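Local coordinates for protein molybdopterin synthase sulfur carrier subunit (Homo sapiens, PDB 5MPO) that carries the sulfur for molybdopterin biosynthesis, donating it from a thiocarboxylated C-terminus within the molybdopterin synthase complex, at residues Q54-I59 against I97-P102; R40-S45 against E60-G65. One frame throughout, in Å; residues are numbered along the deposited sequence.

How the contacts relate
Running from the N terminus, the chain first lays down residues 40-45, the outermost strand on one side of the mixed sheet, then reaches helix 52-62, which holds 54-59 and runs into 60-65, and only near its C-terminal end forms 97-102. Contact 2 closes the shorter loop, with 14 residues between its segments; contact 1 closes one of 37. The two loops cross, because 54-59 lies between the segments of contact 2 while 97-102 comes after both. Together they fasten one helix across the sheet of this ubiquitin-like, MoaD-family fold: contact 1 to central strand 96-100, contact 2 to edge strand 41-45. The centres of the two contacts lie about 9 Å apart.

Contact 1. Residues Q54-I59 against I97-P102; sequences QLWKEI and IAVIPP
With CG anti to the backbone N in both Leu55 (chi1 178°) and Trp56 (chi1 174°), these two neighbours on helix 52-62 reach Ile97 and Val99 of strand 96-100. Leu55 and Ile97 meet tip to tip: the CD2 methyl of Leu55 lies 3.9 Å from CG2 of Ile97, the branch that itself stands anti to its backbone N. One residue on along the helix and two along the strand, Trp56 and Val99 cross at about a right angle. Here the six-membered part of the indole does the touching, its CZ3 4.0 Å from CG1 of Val99, and the methyl sits at the ring's edge, near its plane, rather than over a face. Ile59, a turn further along the helix, also points toward the strand and packs on Val27 and Tyr29 of strand 24-29, among others. Phe75 of strand 74-77 touches Trp56, Ile59 and Ile97, so it belongs to the same core. Ala98 points away from the helix and packs against an aromatic side chain of another protein's chain. No hydrogen bond passes between the two segments; what joins them here is apolar side-chain packing, in keeping with the helix-on-sheet core of the ubiquitin-like fold.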
ATOM      1  N   GLN B  54     -38.173  20.788  -2.991  1.00 77.18           N
ATOM      2  CA  GLN B  54     -39.605  20.391  -3.103  1.00 81.21           C
ATOM      3  C   GLN B  54     -39.747  18.864  -3.010  1.00 74.45           C
ATOM      4  O   GLN B  54     -40.598  18.360  -2.257  1.00 69.72           O
ATOM      5  CB  GLN B  54     -40.285  20.975  -4.372  1.00 77.10           C
ATOM      6  N   LEU B  55     -38.871  18.132  -3.719  1.00 72.20           N
ATOM      7  CA  LEU B  55     -38.867  16.649  -3.645  1.00 60.98           C
ATOM      8  C   LEU B  55     -38.571  16.099  -2.261  1.00 57.97           C
ATOM      9  O   LEU B  55     -39.205  15.149  -1.806  1.00 52.73           O
ATOM     10  CB  LEU B  55     -37.903  16.047  -4.665  1.00 65.11           C
ATOM     11  CG  LEU B  55     -37.727  14.514  -4.715  1.00 65.55           C
ATOM     12  CD1 LEU B  55     -39.028  13.772  -4.965  1.00 64.69           C
ATOM     13  CD2 LEU B  55     -36.742  14.196  -5.817  1.00 68.10           C
ATOM     14  N   TRP B  56     -37.576  16.676  -1.590  1.00 70.20           N
ATOM     15  CA  TRP B  56     -37.291  16.290  -0.216  1.00 68.35           C
ATOM     16  C   TRP B  56     -38.525  16.530   0.666  1.00 63.80           C
ATOM     17  O   TRP B  56     -38.966  15.607   1.371  1.00 55.23           O
ATOM     18  CB  TRP B  56     -36.062  17.025   0.345  1.00 72.96           C
ATOM     19  CG  TRP B  56     -35.932  16.692   1.785  1.00 73.77           C
ATOM     20  CD1 TRP B  56     -36.299  17.470   2.837  1.00 80.25           C
ATOM     21  CD2 TRP B  56     -35.538  15.443   2.332  1.00 68.94           C
ATOM     22  NE1 TRP B  56     -36.120  16.796   4.016  1.00 81.57           N
ATOM     23  CE2 TRP B  56     -35.646  15.548   3.736  1.00 74.12           C
ATOM     24  CE3 TRP B  56     -35.072  14.255   1.782  1.00 56.07           C
ATOM     25  CZ2 TRP B  56     -35.314  14.511   4.591  1.00 66.11           C
ATOM     26  CZ3 TRP B  56     -34.756  13.221   2.631  1.00 55.65           C
ATOM     27  CH2 TRP B  56     -34.871  13.355   4.023  1.00 60.98           C
ATOM     28  N   LYS B  57     -39.084  17.749   0.594  1.00 67.28           N
ATOM     29  CA  LYS B  57     -40.365  18.104   1.311  1.00 73.34           C
ATOM     30  C   LYS B  57     -41.439  17.020   1.136  1.00 70.56           C
ATOM     31  O   LYS B  57     -41.966  16.535   2.143  1.00 67.85           O
ATOM     32  CB  LYS B  57     -40.909  19.501   0.915  1.00 71.47           C
ATOM     33  N   GLU B  58     -41.702  16.584  -0.110  1.00 71.99           N
ATOM     34  CA  GLU B  58     -42.615  15.420  -0.350  1.00 73.76           C
ATOM     35  C   GLU B  58     -42.180  14.184   0.440  1.00 71.57           C
ATOM     36  O   GLU B  58     -42.993  13.471   1.022  1.00 75.01           O
ATOM     37  CB  GLU B  58     -42.709  15.017  -1.834  1.00 73.13           C
ATOM     38  CG  GLU B  58     -43.302  16.040  -2.799  1.00 82.36           C
ATOM     39  CD  GLU B  58     -44.818  16.153  -2.717  1.00 96.27           C
ATOM     40  OE1 GLU B  58     -45.457  15.201  -2.229  1.00112.58           O
ATOM     41  OE2 GLU B  58     -45.382  17.190  -3.140  1.00 92.01           O
ATOM     42  N   ILE B  59     -40.889  13.906   0.453  1.00 77.78           N
ATOM     43  CA  ILE B  59     -40.432  12.689   1.115  1.00 76.77           C
ATOM     44  C   ILE B  59     -40.540  12.833   2.616  1.00 68.45           C
ATOM     45  O   ILE B  59     -40.999  11.893   3.277  1.00 61.59           O
ATOM     46  CB  ILE B  59     -39.007  12.266   0.686  1.00 74.95           C
ATOM     47  CG1 ILE B  59     -39.000  11.963  -0.816  1.00 74.36           C
ATOM     48  CG2 ILE B  59     -38.589  11.009   1.445  1.00 69.01           C
ATOM     49  CD1 ILE B  59     -37.628  11.765  -1.414  1.00 78.28           C
ATOM     50  N   ILE B  97     -34.606   7.555  -6.925  1.00 45.43           N
ATOM     51  CA  ILE B  97     -34.212   8.680  -6.074  1.00 48.17           C
ATOM     52  C   ILE B  97     -33.708   8.009  -4.808  1.00 49.23           C
ATOM     53  O   ILE B  97     -34.501   7.381  -4.069  1.00 52.79           O
ATOM     54  CB  ILE B  97     -35.405   9.600  -5.693  1.00 50.74           C
ATOM     55  CG1 ILE B  97     -36.287   9.980  -6.914  1.00 49.74           C
ATOM     56  CG2 ILE B  97     -34.921  10.834  -4.961  1.00 54.19           C
ATOM     57  CD1 ILE B  97     -35.606  10.709  -8.037  1.00 54.39           C
ATOM     58  N   ALA B  98     -32.411   8.078  -4.550  1.00 47.76           N
ATOM     59  CA  ALA B  98     -31.884   7.434  -3.330  1.00 48.66           C
ATOM     60  C   ALA B  98     -31.630   8.477  -2.255  1.00 46.88           C
ATOM     61  O   ALA B  98     -31.206   9.621  -2.540  1.00 46.56           O
ATOM     62  CB  ALA B  98     -30.643   6.632  -3.632  1.00 51.10           C
ATOM     63  N   VAL B  99     -32.009   8.119  -1.038  1.00 44.82           N
ATOM     64  CA  VAL B  99     -31.815   8.998   0.117  1.00 52.30           C
ATOM     65  C   VAL B  99     -30.522   8.508   0.778  1.00 49.77           C
ATOM     66  O   VAL B  99     -30.480   7.370   1.287  1.00 45.20           O
ATOM     67  CB  VAL B  99     -32.994   8.943   1.142  1.00 56.04           C
ATOM     68  CG1 VAL B  99     -32.703   9.851   2.351  1.00 54.72           C
ATOM     69  CG2 VAL B  99     -34.295   9.359   0.460  1.00 59.25           C
ATOM     70  N   ILE B 100     -29.506   9.375   0.723  1.00 49.61           N
ATOM     71  CA  ILE B 100     -28.107   9.041   1.023  1.00 53.11           C
ATOM     72  C   ILE B 100     -27.674   9.707   2.372  1.00 46.61           C
ATOM     73  O   ILE B 100     -27.359  10.887   2.410  1.00 50.18           O
ATOM     74  CB  ILE B 100     -27.211   9.605  -0.113  1.00 52.76           C
ATOM     75  CG1 ILE B 100     -27.661   9.164  -1.523  1.00 49.37           C
ATOM     76  CG2 ILE B 100     -25.738   9.310   0.137  1.00 52.65           C
ATOM     77  CD1 ILE B 100     -27.390   7.730  -1.857  1.00 52.08           C
ATOM     78  N   PRO B 101     -27.750   8.990   3.476  1.00 48.29           N
ATOM     79  CA  PRO B 101     -27.144   9.503   4.709  1.00 62.73           C
ATOM     80  C   PRO B 101     -25.607   9.572   4.580  1.00 64.33           C
ATOM     81  O   PRO B 101     -25.067   9.013   3.621  1.00 57.10           O
ATOM     82  CB  PRO B 101     -27.532   8.459   5.764  1.00 61.49           C
ATOM     83  CG  PRO B 101     -28.370   7.436   5.076  1.00 57.89           C
ATOM     84  CD  PRO B 101     -28.263   7.615   3.619  1.00 56.37           C
ATOM     85  N   PRO B 102     -24.912  10.229   5.540  1.00 74.42           N
ATOM     86  CA  PRO B 102     -23.459  10.420   5.389  1.00 63.43           C
ATOM     87  C   PRO B 102     -22.769   9.060   5.329  1.00 59.80           C
ATOM     88  O   PRO B 102     -23.117   8.099   6.079  1.00 54.93           O
ATOM     89  CB  PRO B 102     -23.082  11.211   6.631  1.00 72.13           C
ATOM     90  CG  PRO B 102     -24.059  10.758   7.664  1.00 75.24           C
ATOM     91  CD  PRO B 102     -25.354  10.592   6.904  1.00 80.56           C
TER

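Contact 2. Residues R40-S45 against E60-G65; sequences RSETIS and ETRHPG
The polar part of the contact is a histidine-carboxylate pair between Glu42, on edge strand 41-45, and His63, in the loop that follows the helix. NE2 of His63 donates to OE2 of Glu42 over 2.9 Å, at an N-H...O angle of 157°. The oxygen takes it on its syn lone pair and lies in the ring plane; carboxylate and imidazole are only 14° from coplanar. The second oxygen, OE1 of Glu42, accepts just a weak, more bent bond from NE2 of His63 at 3.2 Å. Glu42 has CG set between its backbone N and carbonyl carbon (chi1 77°) and the chain extended beyond, which carries the carboxylate out to the edge of the imidazole, the two side chains approaching from opposite directions. OE2 has another partner, the hydroxyl of Tyr29, whose ring also meets that of His63 edge-to-face.

The packing part sets Ile44 against Arg62 in van der Waals contact. The guanidinium lays one face over the isoleucine, with NH1 of Arg62 3.6 Å from CB of Ile44, while the aliphatic CD of Arg62 comes 4.1 Å from CG2 of Ile44. Ile44 also packs on Val27 of strand 24-29.

Arg62 is near the carboxylate but not paired with it, NE of Arg62 being 5.2 Å from OE2 of Glu42. That nearby positive charge, with the hydrogen bonds to His63 and Tyr29, would probably favour an ionised Glu42, which in turn may stabilise positive charge on His63; the pair ties the edge strand to the segment leaving helix 52-62.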
ATOM      1  N   ARG B  40     -37.064  -0.160   2.925  1.00 57.18           N
ATOM      2  CA  ARG B  40     -35.910  -0.122   1.980  1.00 57.54           C
ATOM      3  C   ARG B  40     -36.218   0.719   0.743  1.00 57.51           C
ATOM      4  O   ARG B  40     -35.369   1.476   0.287  1.00 55.27           O
ATOM      5  CB  ARG B  40     -35.484  -1.536   1.523  1.00 54.99           C
ATOM      6  N   SER B  41     -37.440   0.584   0.218  1.00 62.29           N
ATOM      7  CA  SER B  41     -37.954   1.433  -0.866  1.00 59.62           C
ATOM      8  C   SER B  41     -39.477   1.567  -0.968  1.00 65.95           C
ATOM      9  O   SER B  41     -40.231   0.728  -0.473  1.00 66.94           O
ATOM     10  CB  SER B  41     -37.538   0.828  -2.160  1.00 53.62           C
ATOM     11  OG  SER B  41     -38.239  -0.367  -2.284  1.00 57.15           O
ATOM     12  N   GLU B  42     -39.908   2.611  -1.666  1.00 65.47           N
ATOM     13  CA  GLU B  42     -41.296   2.749  -2.116  1.00 66.07           C
ATOM     14  C   GLU B  42     -41.417   3.540  -3.425  1.00 58.16           C
ATOM     15  O   GLU B  42     -40.475   4.200  -3.854  1.00 59.77           O
ATOM     16  CB  GLU B  42     -42.112   3.445  -1.017  1.00 66.55           C
ATOM     17  CG  GLU B  42     -41.899   4.953  -0.933  1.00 62.90           C
ATOM     18  CD  GLU B  42     -42.066   5.483   0.464  1.00 59.98           C
ATOM     19  OE1 GLU B  42     -42.584   4.754   1.319  1.00 60.20           O
ATOM     20  OE2 GLU B  42     -41.662   6.636   0.717  1.00 65.28           O
ATOM     21  N   THR B  43     -42.597   3.514  -4.025  1.00 48.88           N
ATOM     22  CA  THR B  43     -42.862   4.324  -5.212  1.00 51.31           C
ATOM     23  C   THR B  43     -43.732   5.442  -4.795  1.00 43.36           C
ATOM     24  O   THR B  43     -44.552   5.283  -3.946  1.00 46.11           O
ATOM     25  CB  THR B  43     -43.562   3.522  -6.286  1.00 53.21           C
ATOM     26  OG1 THR B  43     -44.500   2.692  -5.641  1.00 57.67           O
ATOM     27  CG2 THR B  43     -42.594   2.590  -7.011  1.00 53.94           C
ATOM     28  N   ILE B  44     -43.530   6.600  -5.375  1.00 42.53           N
ATOM     29  CA  ILE B  44     -44.382   7.731  -5.153  1.00 41.17           C
ATOM     30  C   ILE B  44     -44.515   8.418  -6.492  1.00 42.19           C
ATOM     31  O   ILE B  44     -43.764   8.123  -7.384  1.00 43.41           O
ATOM     32  CB  ILE B  44     -43.727   8.710  -4.152  1.00 48.26           C
ATOM     33  CG1 ILE B  44     -42.569   9.452  -4.763  1.00 50.18           C
ATOM     34  CG2 ILE B  44     -43.239   7.968  -2.910  1.00 54.77           C
ATOM     35  CD1 ILE B  44     -41.791  10.216  -3.721  1.00 56.31           C
ATOM     36  N   SER B  45     -45.408   9.395  -6.585  1.00 52.36           N
ATOM     37  CA  SER B  45     -45.683  10.140  -7.807  1.00 54.99           C
ATOM     38  C   SER B  45     -45.183  11.530  -7.647  1.00 50.07           C
ATOM     39  O   SER B  45     -45.390  12.121  -6.641  1.00 50.46           O
ATOM     40  CB  SER B  45     -47.188  10.196  -8.106  1.00 61.56           C
ATOM     41  OG  SER B  45     -47.456  11.283  -9.018  1.00 69.73           O
ATOM     42  N   GLU B  60     -40.106  13.994   3.126  1.00 77.56           N
ATOM     43  CA  GLU B  60     -40.183  14.355   4.566  1.00 86.83           C
ATOM     44  C   GLU B  60     -41.620  14.273   5.065  1.00 86.94           C
ATOM     45  O   GLU B  60     -41.903  13.548   6.036  1.00 75.33           O
ATOM     46  CB  GLU B  60     -39.633  15.770   4.791  1.00 94.31           C
ATOM     47  CG  GLU B  60     -39.308  16.143   6.243  1.00 95.00           C
ATOM     48  CD  GLU B  60     -38.347  17.341   6.314  1.00101.61           C
ATOM     49  OE1 GLU B  60     -38.473  18.317   5.514  1.00 84.07           O
ATOM     50  OE2 GLU B  60     -37.415  17.310   7.142  1.00111.88           O
ATOM     51  N   THR B  61     -42.524  14.964   4.348  1.00 77.75           N
ATOM     52  CA  THR B  61     -43.986  14.864   4.572  1.00 76.90           C
ATOM     53  C   THR B  61     -44.418  13.425   4.830  1.00 76.13           C
ATOM     54  O   THR B  61     -45.256  13.153   5.686  1.00 86.74           O
ATOM     55  CB  THR B  61     -44.769  15.355   3.335  1.00 81.31           C
ATOM     56  OG1 THR B  61     -44.739  16.793   3.247  1.00 74.97           O
ATOM     57  CG2 THR B  61     -46.237  14.829   3.309  1.00 80.18           C
ATOM     58  N   ARG B  62     -43.844  12.509   4.065  1.00 70.12           N
ATOM     59  CA  ARG B  62     -44.344  11.149   3.994  1.00 68.95           C
ATOM     60  C   ARG B  62     -43.814  10.262   5.093  1.00 65.46           C
ATOM     61  O   ARG B  62     -44.388   9.212   5.348  1.00 59.53           O
ATOM     62  CB  ARG B  62     -44.015  10.566   2.615  1.00 74.95           C
ATOM     63  CG  ARG B  62     -44.909   9.402   2.166  1.00 82.69           C
ATOM     64  CD  ARG B  62     -44.867   9.166   0.654  1.00 77.69           C
ATOM     65  NE  ARG B  62     -45.084  10.418  -0.106  1.00 81.47           N
ATOM     66  CZ  ARG B  62     -45.784  10.528  -1.239  1.00 78.06           C
ATOM     67  NH1 ARG B  62     -46.343   9.465  -1.838  1.00 81.95           N
ATOM     68  NH2 ARG B  62     -45.906  11.724  -1.801  1.00 73.14           N
ATOM     69  N   HIS B  63     -42.690  10.651   5.698  1.00 70.94           N
ATOM     70  CA  HIS B  63     -42.121   9.939   6.856  1.00 74.72           C
ATOM     71  C   HIS B  63     -41.517  11.056   7.681  1.00 83.25           C
ATOM     72  O   HIS B  63     -40.371  11.483   7.399  1.00 72.29           O
ATOM     73  CB  HIS B  63     -41.031   8.941   6.452  1.00 64.61           C
ATOM     74  CG  HIS B  63     -41.456   7.968   5.414  1.00 61.31           C
ATOM     75  ND1 HIS B  63     -42.014   6.745   5.723  1.00 66.85           N
ATOM     76  CD2 HIS B  63     -41.414   8.037   4.060  1.00 59.10           C
ATOM     77  CE1 HIS B  63     -42.322   6.110   4.606  1.00 61.30           C
ATOM     78  NE2 HIS B  63     -41.968   6.878   3.584  1.00 64.61           N
ATOM     79  N   PRO B  64     -42.301  11.606   8.638  1.00 96.08           N
ATOM     80  CA  PRO B  64     -41.801  12.826   9.314  1.00 98.12           C
ATOM     81  C   PRO B  64     -40.540  12.621  10.188  1.00 79.20           C
ATOM     82  O   PRO B  64     -39.793  13.584  10.359  1.00 81.72           O
ATOM     83  CB  PRO B  64     -43.028  13.332  10.112  1.00 93.78           C
ATOM     84  CG  PRO B  64     -44.205  12.692   9.452  1.00 94.30           C
ATOM     85  CD  PRO B  64     -43.717  11.346   8.984  1.00 94.61           C
ATOM     86  N   GLY B  65     -40.280  11.391  10.663  1.00 68.95           N
ATOM     87  CA  GLY B  65     -39.004  11.040  11.310  1.00 76.91           C
ATOM     88  C   GLY B  65     -37.761  11.552  10.549  1.00 91.01           C
ATOM     89  O   GLY B  65     -36.809  12.077  11.148  1.00 90.89           O
TER